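Local coordinates for protein ADP-ribosyltransferase (Staphylococcus aureus, PDB 1OJQ) that probably transfers ADP-ribose from NAD(+) to a target protein, as a C3-type mono-ADP-ribosyltransferase of Staphylococcus aureus, at residues A[102-105]-A[106-110]. Numbering follows the deposited sequence.
Sequences DLHM and LQQTN
Leu106 N donates to Asp102 O at 2.7 Å and Gln107 N to Leu103 O at 3.1 Å, two i to i+4 bonds that carry helix 100-106 to its C-terminal end. The pattern then tightens: Gln108 N reaches Met105 O, three residues back, in a weak bond of 3.1 Å whose N-H...O angle is 135°. At Gln108 the chain makes an inverse gamma turn, consistent with the weak bond from Thr109 N to Gln107 O, and leaves the helical path.

Among the side chains, His104 and Gln108 meet through the Gln108 amide. With CG anti to the backbone N and beside its own carbonyl carbon (chi1 171°), His104 carries its imidazole on the flank where the Gln108 side chain lies. The amide, on an extended chain, makes the close approach, CD 3.6 Å from His104 NE2, with its plane turned 42° from the ring; this is oblique contact rather than a parallel stack. Gln108 CG sits over one ring face further out, and 3.4 Å from His104 O. Gln107 CG packs against the same carbonyl, 3.3 Å from His104 O, because its first torsion holds it between its own backbone N and carbonyl carbon. Leu103 CD1 and Leu106 CD2 have a looser apolar contact at 4.4 Å.

Leu106 is buried against Leu118 of helix 116-126, while Asp102 OD2 forms a salt bridge with Lys121 of that helix and accepts from Thr99 N. The whole is a helix C-terminus unwinding into the loop toward helix 116-126; the side chain of Leu103 lies about 6 Å from that of Asp90, which binds NAD(+), though none is bound to this chain.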
ATOM      1  N   ASP A 102      13.947  -0.060  20.954  1.00  6.13           N
ATOM      2  CA  ASP A 102      12.653   0.606  20.857  1.00  7.38           C
ATOM      3  C   ASP A 102      11.608  -0.376  20.316  1.00  8.09           C
ATOM      4  O   ASP A 102      10.504  -0.484  20.856  1.00  9.96           O
ATOM      5  CB  ASP A 102      12.674   1.847  19.973  1.00  3.54           C
ATOM      6  CG  ASP A 102      13.512   2.974  20.547  1.00 10.10           C
ATOM      7  OD1 ASP A 102      13.644   3.049  21.789  1.00 11.49           O
ATOM      8  OD2 ASP A 102      14.032   3.776  19.736  1.00 11.08           O
ATOM      9  N   LEU A 103      11.998  -1.084  19.256  1.00  6.22           N
ATOM     10  CA  LEU A 103      11.077  -2.042  18.649  1.00  7.70           C
ATOM     11  C   LEU A 103      10.744  -3.176  19.606  1.00  4.17           C
ATOM     12  O   LEU A 103       9.597  -3.636  19.679  1.00  6.89           O
ATOM     13  CB  LEU A 103      11.712  -2.629  17.387  1.00  9.34           C
ATOM     14  CG  LEU A 103      10.776  -3.402  16.461  1.00 17.52           C
ATOM     15  CD1 LEU A 103       9.575  -2.546  16.084  1.00 27.02           C
ATOM     16  CD2 LEU A 103      11.529  -3.854  15.214  1.00 13.24           C
ATOM     17  N   HIS A 104      11.802  -3.626  20.299  1.00  7.44           N
ATOM     18  CA  HIS A 104      11.595  -4.709  21.261  1.00 10.87           C
ATOM     19  C   HIS A 104      10.597  -4.291  22.335  1.00 11.30           C
ATOM     20  O   HIS A 104       9.680  -5.039  22.681  1.00 12.08           O
ATOM     21  CB  HIS A 104      12.922  -5.113  21.908  1.00  5.50           C
ATOM     22  CG  HIS A 104      12.747  -6.073  23.053  1.00  8.10           C
ATOM     23  ND1 HIS A 104      12.346  -7.381  22.869  1.00 13.48           N
ATOM     24  CD2 HIS A 104      12.945  -5.908  24.381  1.00 11.58           C
ATOM     25  CE1 HIS A 104      12.299  -7.974  24.060  1.00 16.61           C
ATOM     26  NE2 HIS A 104      12.655  -7.102  24.998  1.00 13.51           N
ATOM     27  N   MET A 105      10.790  -3.074  22.848  1.00  5.88           N
ATOM     28  CA  MET A 105       9.870  -2.568  23.877  1.00 10.49           C
ATOM     29  C   MET A 105       8.483  -2.290  23.299  1.00  9.04           C
ATOM     30  O   MET A 105       7.482  -2.487  23.989  1.00 11.59           O
ATOM     31  CB  MET A 105      10.422  -1.306  24.534  1.00  6.46           C
ATOM     32  CG  MET A 105      11.728  -1.574  25.291  1.00  8.80           C
ATOM     33  SD  MET A 105      12.316  -0.095  26.137  1.00 14.66           S
ATOM     34  CE  MET A 105      12.866   0.931  24.772  1.00 10.98           C
ATOM     35  N   LEU A 106       8.434  -1.832  22.047  1.00  6.79           N
ATOM     36  CA  LEU A 106       7.138  -1.566  21.417  1.00 11.54           C
ATOM     37  C   LEU A 106       6.259  -2.814  21.409  1.00 11.07           C
ATOM     38  O   LEU A 106       5.046  -2.752  21.665  1.00  9.06           O
ATOM     39  CB  LEU A 106       7.321  -1.049  19.982  1.00  9.01           C
ATOM     40  CG  LEU A 106       6.033  -0.555  19.296  1.00  8.67           C
ATOM     41  CD1 LEU A 106       5.391   0.583  20.079  1.00 10.22           C
ATOM     42  CD2 LEU A 106       6.298  -0.122  17.860  1.00  9.76           C
ATOM     43  N   GLN A 107       6.868  -3.962  21.098  1.00 10.78           N
ATOM     44  CA  GLN A 107       6.054  -5.174  20.916  1.00 12.60           C
ATOM     45  C   GLN A 107       5.749  -5.827  22.252  1.00 10.75           C
ATOM     46  O   GLN A 107       4.993  -6.795  22.251  1.00 17.92           O
ATOM     47  CB  GLN A 107       6.709  -6.168  19.959  1.00 12.03           C
ATOM     48  CG  GLN A 107       8.061  -6.712  20.318  1.00 18.41           C
ATOM     49  CD  GLN A 107       8.098  -7.911  21.241  1.00 23.22           C
ATOM     50  OE1 GLN A 107       8.872  -7.912  22.209  1.00 21.91           O
ATOM     51  NE2 GLN A 107       7.296  -8.939  20.988  1.00 15.38           N
ATOM     52  N   GLN A 108       6.344  -5.266  23.297  1.00  9.32           N
ATOM     53  CA  GLN A 108       5.996  -5.628  24.663  1.00 14.52           C
ATOM     54  C   GLN A 108       4.794  -4.765  25.041  1.00 16.28           C
ATOM     55  O   GLN A 108       4.900  -3.767  25.744  1.00 12.99           O
ATOM     56  CB  GLN A 108       7.160  -5.446  25.644  1.00 13.78           C
ATOM     57  CG  GLN A 108       8.259  -6.467  25.376  1.00 20.64           C
ATOM     58  CD  GLN A 108       9.353  -6.494  26.425  1.00 25.81           C
ATOM     59  OE1 GLN A 108       9.879  -5.468  26.863  1.00 23.38           O
ATOM     60  NE2 GLN A 108       9.699  -7.711  26.838  1.00 23.01           N
ATOM     61  N   THR A 109       3.635  -5.163  24.511  1.00 13.18           N
ATOM     62  CA  THR A 109       2.429  -4.392  24.784  1.00 15.74           C
ATOM     63  C   THR A 109       1.876  -4.616  26.193  1.00 20.60           C
ATOM     64  O   THR A 109       2.204  -5.591  26.869  1.00 14.36           O
ATOM     65  CB  THR A 109       1.295  -4.747  23.799  1.00 13.01           C
ATOM     66  OG1 THR A 109       0.928  -6.114  24.051  1.00 12.24           O
ATOM     67  CG2 THR A 109       1.744  -4.642  22.356  1.00 14.93           C
ATOM     68  N   ASN A 110       1.017  -3.707  26.634  1.00 14.81           N
ATOM     69  CA  ASN A 110       0.235  -3.891  27.855  1.00 11.19           C
ATOM     70  C   ASN A 110      -1.132  -4.421  27.390  1.00 17.14           C
ATOM     71  O   ASN A 110      -2.034  -3.678  27.022  1.00 16.68           O
ATOM     72  CB  ASN A 110       0.123  -2.617  28.656  1.00 15.06           C
ATOM     73  CG  ASN A 110      -0.564  -2.685  29.999  1.00 26.86           C
ATOM     74  OD1 ASN A 110      -0.298  -1.868  30.892  1.00 36.76           O
ATOM     75  ND2 ASN A 110      -1.470  -3.624  30.237  1.00 17.69           N
TER